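Local coordinates for putative thioesterase (Syntrophus aciditrophicus SB, PDB 3HDU), which probably hydrolyses thioesters, as a hotdog-fold member of the thioesterase superfamily whose own substrate is not established, at residues L101-R112 / E145-L156. Residues are numbered along the deposited sequence; the frame is centred on the assembly and turned at random. Where two conformers were deposited one is given.
Sequences LSTMSLHVEYLR and ELIAVGSVSYIL
S102 and I155 exchange reciprocal backbone hydrogen bonds, S102 N to I155 O and I155 N to S102 O, and the pairing stays antiparallel round a corner at M104, 101-103 running at 143° to 146-156 and 105-110 at 169°. At S153 the register slips by one: its O accepts M104 N at 2.8 Å and S105 N only weakly, the signature of a classic beta bulge. Alternation sorts the side chains. L101, T103, L106 and Y110 share a face with A148, V152 and Y154, and L101, Y110 and V152 pack on helix 58-85; L106 CD1 lies alongside V152 CG2 (3.5 Å), the two side chains pointing the same way. T103 CA sits over one face of the Y154 ring, offset toward its rim, while T103 OG1 and Y154 OH both hydrogen-bond to D71, OG1 to its carboxylate and OH to its backbone O. At the bulge, selenomethionine M104, CG anti to the backbone N and the chain extended beyond it, crosses I155 with SE 3.9 Å from CG2. Just past the end of 105-110, L111 CD1 meets L146 CD2 at 3.5 Å. R112 bends at chi3, bringing NH1 to E145 OE2 (3.3 Å) in a salt bridge, guanidinium and carboxylate planes 56° apart, while E145 CB lies over one guanidinium face. A leucine in place of R112 would probably leave the E145 carboxylate without this counter-charge. The helix-facing side thus combines apolar packing with hydrogen bonds to D71, whereas on the opposite face H107 NE2 and E109 OE2 hydrogen-bond to E109 OE2 and H107 NE2 of a second subunit, where 105-109 also continues the sheet.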
ATOM      1  N   LEU A 101      10.967  13.036  17.781  1.00 71.80           N
ATOM      2  CA  LEU A 101      10.659  12.528  16.429  1.00 71.70           C
ATOM      3  C   LEU A 101      11.035  11.045  16.305  1.00 71.63           C
ATOM      4  O   LEU A 101      12.173  10.664  16.595  1.00 71.92           O
ATOM      5  CB  LEU A 101      11.368  13.341  15.329  1.00 71.46           C
ATOM      6  CG  LEU A 101      10.822  14.747  15.053  1.00 71.43           C
ATOM      7  CD1 LEU A 101      11.749  15.525  14.140  1.00 71.06           C
ATOM      8  CD2 LEU A 101       9.423  14.676  14.450  1.00 71.30           C
ATOM      9  N   SER A 102      10.064  10.228  15.896  1.00 71.51           N
ATOM     10  CA  SER A 102      10.241   8.780  15.721  1.00 71.18           C
ATOM     11  C   SER A 102       9.558   8.334  14.436  1.00 70.96           C
ATOM     12  O   SER A 102       8.473   8.822  14.117  1.00 71.24           O
ATOM     13  CB  SER A 102       9.647   8.031  16.915  1.00 70.91           C
ATOM     14  OG  SER A 102       9.934   6.649  16.842  1.00 70.89           O
ATOM     15  N   THR A 103      10.198   7.418  13.704  1.00 70.83           N
ATOM     16  CA  THR A 103       9.653   6.888  12.451  1.00 70.55           C
ATOM     17  C   THR A 103       8.471   5.967  12.769  1.00 70.24           C
ATOM     18  O   THR A 103       8.593   5.098  13.629  1.00 70.01           O
ATOM     19  CB  THR A 103      10.706   6.051  11.644  1.00 70.55           C
ATOM     20  OG1 THR A 103      11.961   6.737  11.593  1.00 70.77           O
ATOM     21  CG2 THR A 103      10.223   5.791  10.221  1.00 70.53           C
HETATM   22  N   MSE A 104       7.339   6.193  12.102  1.00 70.02           N
HETATM   23  CA  MSE A 104       6.146   5.343  12.225  1.00 70.15           C
HETATM   24  C   MSE A 104       6.095   4.312  11.088  1.00 70.84           C
HETATM   25  O   MSE A 104       5.800   3.138  11.333  1.00 69.90           O
HETATM   26  CB  MSE A 104       4.865   6.180  12.212  1.00 69.84           C
HETATM   27  CG  MSE A 104       3.593   5.343  12.298  1.00 69.58           C
HETATM   28 SE   MSE A 104       2.025   6.375  12.622  0.75 68.91          SE
HETATM   29  CE  MSE A 104       0.737   4.903  12.813  1.00 69.63           C
ATOM     30  N   SER A 105       6.357   4.774   9.859  1.00 71.52           N
ATOM     31  CA  SER A 105       6.312   3.944   8.656  1.00 72.06           C
ATOM     32  C   SER A 105       7.396   4.367   7.667  1.00 72.28           C
ATOM     33  O   SER A 105       7.525   5.556   7.388  1.00 72.42           O
ATOM     34  CB  SER A 105       4.939   4.087   7.997  1.00 72.51           C
ATOM     35  OG  SER A 105       4.812   3.232   6.871  1.00 72.81           O
ATOM     36  N   LEU A 106       8.167   3.396   7.166  1.00 72.41           N
ATOM     37  CA  LEU A 106       9.241   3.616   6.184  1.00 72.55           C
ATOM     38  C   LEU A 106       9.003   2.701   4.978  1.00 72.86           C
ATOM     39  O   LEU A 106       9.111   1.474   5.102  1.00 73.24           O
ATOM     40  CB  LEU A 106      10.607   3.309   6.803  1.00 72.34           C
ATOM     41  CG  LEU A 106      11.848   3.361   5.901  1.00 72.43           C
ATOM     42  CD1 LEU A 106      12.028   4.746   5.290  1.00 72.68           C
ATOM     43  CD2 LEU A 106      13.083   2.979   6.686  1.00 72.58           C
ATOM     44  N   HIS A 107       8.648   3.296   3.840  1.00 72.62           N
ATOM     45  CA  HIS A 107       8.417   2.587   2.577  1.00 72.85           C
ATOM     46  C   HIS A 107       9.479   3.080   1.598  1.00 72.07           C
ATOM     47  O   HIS A 107       9.536   4.273   1.321  1.00 72.01           O
ATOM     48  CB  HIS A 107       7.022   2.905   2.041  1.00 73.79           C
ATOM     49  CG  HIS A 107       5.907   2.241   2.791  1.00 74.32           C
ATOM     50  ND1 HIS A 107       4.782   1.759   2.161  1.00 75.16           N
ATOM     51  CD2 HIS A 107       5.751   1.952   4.106  1.00 74.84           C
ATOM     52  CE1 HIS A 107       3.970   1.223   3.056  1.00 75.19           C
ATOM     53  NE2 HIS A 107       4.537   1.325   4.245  1.00 75.05           N
ATOM     54  N   VAL A 108      10.324   2.173   1.107  1.00 71.40           N
ATOM     55  CA  VAL A 108      11.402   2.497   0.163  1.00 70.39           C
ATOM     56  C   VAL A 108      11.343   1.564  -1.050  1.00 70.12           C
ATOM     57  O   VAL A 108      11.349   0.350  -0.871  1.00 70.04           O
ATOM     58  CB  VAL A 108      12.805   2.374   0.837  1.00 69.73           C
ATOM     59  CG1 VAL A 108      13.936   2.661  -0.164  1.00 69.23           C
ATOM     60  CG2 VAL A 108      12.910   3.312   2.032  1.00 68.82           C
ATOM     61  N   GLU A 109      11.280   2.162  -2.251  1.00 70.12           N
ATOM     62  CA  GLU A 109      11.264   1.448  -3.528  0.50 69.90           C
ATOM     63  C   GLU A 109      12.609   1.732  -4.226  1.00 70.43           C
ATOM     64  O   GLU A 109      12.972   2.896  -4.421  1.00 70.34           O
ATOM     65  CB  GLU A 109      10.081   1.920  -4.385  0.50 69.56           C
ATOM     66  CG  GLU A 109       8.737   2.056  -3.629  0.50 69.15           C
ATOM     67  CD  GLU A 109       8.309   0.793  -2.891  0.50 68.90           C
ATOM     68  OE1 GLU A 109       8.517  -0.315  -3.425  0.50 68.63           O
ATOM     69  OE2 GLU A 109       7.744   0.915  -1.782  0.50 68.64           O
ATOM     70  N   TYR A 110      13.331   0.674  -4.596  1.00 71.26           N
ATOM     71  CA  TYR A 110      14.658   0.763  -5.221  1.00 72.25           C
ATOM     72  C   TYR A 110      14.591   0.510  -6.730  1.00 73.88           C
ATOM     73  O   TYR A 110      14.116  -0.548  -7.158  1.00 73.59           O
ATOM     74  CB  TYR A 110      15.589  -0.286  -4.601  1.00 71.67           C
ATOM     75  CG  TYR A 110      15.797  -0.198  -3.093  1.00 71.50           C
ATOM     76  CD1 TYR A 110      14.796  -0.605  -2.192  1.00 71.51           C
ATOM     77  CD2 TYR A 110      17.023   0.232  -2.556  1.00 71.16           C
ATOM     78  CE1 TYR A 110      14.994  -0.548  -0.803  1.00 71.52           C
ATOM     79  CE2 TYR A 110      17.235   0.281  -1.173  1.00 71.03           C
ATOM     80  CZ  TYR A 110      16.215  -0.108  -0.301  1.00 71.51           C
ATOM     81  OH  TYR A 110      16.394  -0.063   1.060  1.00 71.50           O
ATOM     82  N   LEU A 111      15.076   1.469  -7.521  1.00 76.47           N
ATOM     83  CA  LEU A 111      15.119   1.365  -8.996  1.00 78.47           C
ATOM     84  C   LEU A 111      16.340   0.605  -9.502  1.00 80.47           C
ATOM     85  O   LEU A 111      16.284  -0.024 -10.563  1.00 80.77           O
ATOM     86  CB  LEU A 111      15.087   2.749  -9.647  1.00 78.73           C
ATOM     87  CG  LEU A 111      13.764   3.499  -9.536  1.00 79.22           C
ATOM     88  CD1 LEU A 111      13.919   4.913 -10.082  1.00 79.32           C
ATOM     89  CD2 LEU A 111      12.659   2.751 -10.286  1.00 79.27           C
ATOM     90  N   ARG A 112      17.453   0.727  -8.783  1.00 82.87           N
ATOM     91  CA  ARG A 112      18.692   0.013  -9.098  1.00 84.76           C
ATOM     92  C   ARG A 112      19.553  -0.021  -7.822  1.00 85.99           C
ATOM     93  O   ARG A 112      19.279   0.751  -6.890  1.00 86.38           O
ATOM     94  CB  ARG A 112      19.426   0.702 -10.267  1.00 85.08           C
ATOM     95  CG  ARG A 112      20.283   1.927  -9.906  1.00 85.47           C
ATOM     96  CD  ARG A 112      20.676   2.720 -11.141  1.00 85.59           C
ATOM     97  NE  ARG A 112      19.578   3.552 -11.645  1.00 85.94           N
ATOM     98  CZ  ARG A 112      19.623   4.315 -12.747  1.00 86.08           C
ATOM     99  NH1 ARG A 112      20.715   4.363 -13.526  1.00 85.99           N
ATOM    100  NH2 ARG A 112      18.550   5.038 -13.087  1.00 86.09           N
ATOM    101  N   GLU A 145      21.359  10.266 -11.064  1.00 73.13           N
ATOM    102  CA  GLU A 145      20.445   9.192 -11.497  1.00 71.79           C
ATOM    103  C   GLU A 145      19.599   8.756 -10.312  1.00 70.71           C
ATOM    104  O   GLU A 145      20.154   8.488  -9.259  1.00 69.87           O
ATOM    105  CB  GLU A 145      21.225   7.983 -11.998  1.00 71.58           C
ATOM    106  CG  GLU A 145      22.044   8.235 -13.249  1.00 71.62           C
ATOM    107  CD  GLU A 145      22.765   6.987 -13.723  1.00 71.33           C
ATOM    108  OE1 GLU A 145      23.487   6.367 -12.914  1.00 71.28           O
ATOM    109  OE2 GLU A 145      22.622   6.633 -14.909  1.00 71.45           O
ATOM    110  N   LEU A 146      18.279   8.658 -10.496  1.00 69.92           N
ATOM    111  CA  LEU A 146      17.353   8.240  -9.433  1.00 69.58           C
ATOM    112  C   LEU A 146      17.537   6.753  -9.127  1.00 69.45           C
ATOM    113  O   LEU A 146      17.241   5.921  -9.973  1.00 69.57           O
ATOM    114  CB  LEU A 146      15.890   8.514  -9.830  1.00 69.31           C
ATOM    115  CG  LEU A 146      14.809   8.246  -8.769  1.00 69.06           C
ATOM    116  CD1 LEU A 146      14.918   9.254  -7.631  1.00 68.53           C
ATOM    117  CD2 LEU A 146      13.433   8.296  -9.394  1.00 69.19           C
ATOM    118  N   ILE A 147      18.037   6.432  -7.931  1.00 69.88           N
ATOM    119  CA  ILE A 147      18.261   5.024  -7.509  1.00 70.32           C
ATOM    120  C   ILE A 147      17.206   4.492  -6.527  1.00 69.78           C
ATOM    121  O   ILE A 147      16.981   3.281  -6.482  1.00 69.85           O
ATOM    122  CB  ILE A 147      19.724   4.763  -7.019  1.00 70.56           C
ATOM    123  CG1 ILE A 147      20.036   5.469  -5.707  1.00 70.74           C
ATOM    124  CG2 ILE A 147      20.732   5.166  -8.121  1.00 70.48           C
ATOM    125  CD1 ILE A 147      21.505   5.376  -5.316  1.00 71.05           C
ATOM    126  N   ALA A 148      16.569   5.380  -5.757  1.00 69.17           N
ATOM    127  CA  ALA A 148      15.495   4.986  -4.830  1.00 69.41           C
ATOM    128  C   ALA A 148      14.552   6.142  -4.483  1.00 69.30           C
ATOM    129  O   ALA A 148      14.947   7.307  -4.548  1.00 69.99           O
ATOM    130  CB  ALA A 148      16.079   4.378  -3.556  1.00 68.86           C
ATOM    131  N   VAL A 149      13.300   5.805  -4.169  1.00 68.90           N
ATOM    132  CA  VAL A 149      12.279   6.779  -3.739  1.00 68.88           C
ATOM    133  C   VAL A 149      11.697   6.260  -2.433  1.00 69.32           C
ATOM    134  O   VAL A 149      11.597   5.037  -2.241  1.00 69.43           O
ATOM    135  CB  VAL A 149      11.156   7.019  -4.794  1.00 68.81           C
ATOM    136  CG1 VAL A 149      11.756   7.473  -6.115  1.00 68.53           C
ATOM    137  CG2 VAL A 149      10.291   5.775  -5.006  1.00 68.98           C
ATOM    138  N   GLY A 150      11.332   7.175  -1.537  1.00 69.69           N
ATOM    139  CA  GLY A 150      10.791   6.801  -0.233  1.00 70.13           C
ATOM    140  C   GLY A 150       9.599   7.612   0.230  1.00 70.24           C
ATOM    141  O   GLY A 150       9.459   8.775  -0.151  1.00 70.89           O
ATOM    142  N   SER A 151       8.725   6.960   0.999  1.00 69.92           N
ATOM    143  CA  SER A 151       7.589   7.586   1.683  1.00 70.21           C
ATOM    144  C   SER A 151       7.837   7.264   3.152  1.00 70.34           C
ATOM    145  O   SER A 151       7.917   6.079   3.517  1.00 70.70           O
ATOM    146  CB  SER A 151       6.250   7.014   1.242  1.00 70.41           C
ATOM    147  OG  SER A 151       6.030   7.255  -0.135  1.00 71.26           O
ATOM    148  N   VAL A 152       7.999   8.299   3.973  1.00 70.01           N
ATOM    149  CA  VAL A 152       8.296   8.135   5.392  1.00 70.34           C
ATOM    150  C   VAL A 152       7.334   8.966   6.243  1.00 70.76           C
ATOM    151  O   VAL A 152       7.088  10.132   5.930  1.00 71.55           O
ATOM    152  CB  VAL A 152       9.750   8.570   5.705  1.00 69.96           C
ATOM    153  CG1 VAL A 152      10.123   8.226   7.154  1.00 69.34           C
ATOM    154  CG2 VAL A 152      10.739   7.917   4.737  1.00 69.51           C
ATOM    155  N   SER A 153       6.800   8.358   7.303  1.00 71.11           N
ATOM    156  CA  SER A 153       5.928   9.032   8.269  1.00 71.47           C
ATOM    157  C   SER A 153       6.659   9.145   9.602  1.00 71.69           C
ATOM    158  O   SER A 153       7.133   8.132  10.125  1.00 71.76           O
ATOM    159  CB  SER A 153       4.612   8.278   8.471  1.00 71.80           C
ATOM    160  OG  SER A 153       3.671   8.632   7.471  1.00 72.53           O
ATOM    161  N   TYR A 154       6.764  10.378  10.115  1.00 71.48           N
ATOM    162  CA  TYR A 154       7.337  10.685  11.432  1.00 71.28           C
ATOM    163  C   TYR A 154       6.247  11.183  12.378  1.00 71.59           C
ATOM    164  O   TYR A 154       5.320  11.876  11.950  1.00 71.06           O
ATOM    165  CB  TYR A 154       8.457  11.731  11.334  1.00 71.21           C
ATOM    166  CG  TYR A 154       9.821  11.118  11.198  1.00 71.02           C
ATOM    167  CD1 TYR A 154      10.330  10.764   9.948  1.00 70.83           C
ATOM    168  CD2 TYR A 154      10.599  10.857  12.333  1.00 70.80           C
ATOM    169  CE1 TYR A 154      11.593  10.176   9.825  1.00 71.10           C
ATOM    170  CE2 TYR A 154      11.863  10.264  12.224  1.00 71.02           C
ATOM    171  CZ  TYR A 154      12.356   9.930  10.967  1.00 71.12           C
ATOM    172  OH  TYR A 154      13.594   9.351  10.846  1.00 71.27           O
ATOM    173  N   ILE A 155       6.360  10.803  13.655  1.00 71.99           N
ATOM    174  CA  ILE A 155       5.444  11.257  14.708  1.00 72.17           C
ATOM    175  C   ILE A 155       6.214  11.779  15.918  1.00 72.70           C
ATOM    176  O   ILE A 155       7.367  11.401  16.131  1.00 72.40           O
ATOM    177  CB  ILE A 155       4.448  10.153  15.156  1.00 72.19           C
ATOM    178  CG1 ILE A 155       5.163   8.928  15.758  1.00 72.29           C
ATOM    179  CG2 ILE A 155       3.577   9.719  13.977  1.00 72.30           C
ATOM    180  CD1 ILE A 155       4.206   7.880  16.291  1.00 72.32           C
ATOM    181  N   LEU A 156       5.566  12.650  16.693  1.00 73.77           N
ATOM    182  CA  LEU A 156       6.126  13.168  17.942  1.00 74.45           C
ATOM    183  C   LEU A 156       5.672  12.189  19.020  1.00 74.81           C
ATOM    184  O   LEU A 156       4.472  12.068  19.268  1.00 74.58           O
ATOM    185  CB  LEU A 156       5.627  14.585  18.232  1.00 74.67           C
ATOM    186  CG  LEU A 156       6.025  15.654  17.207  1.00 74.94           C
ATOM    187  CD1 LEU A 156       5.331  16.971  17.529  1.00 75.14           C
ATOM    188  CD2 LEU A 156       7.545  15.840  17.140  1.00 74.72           C
TER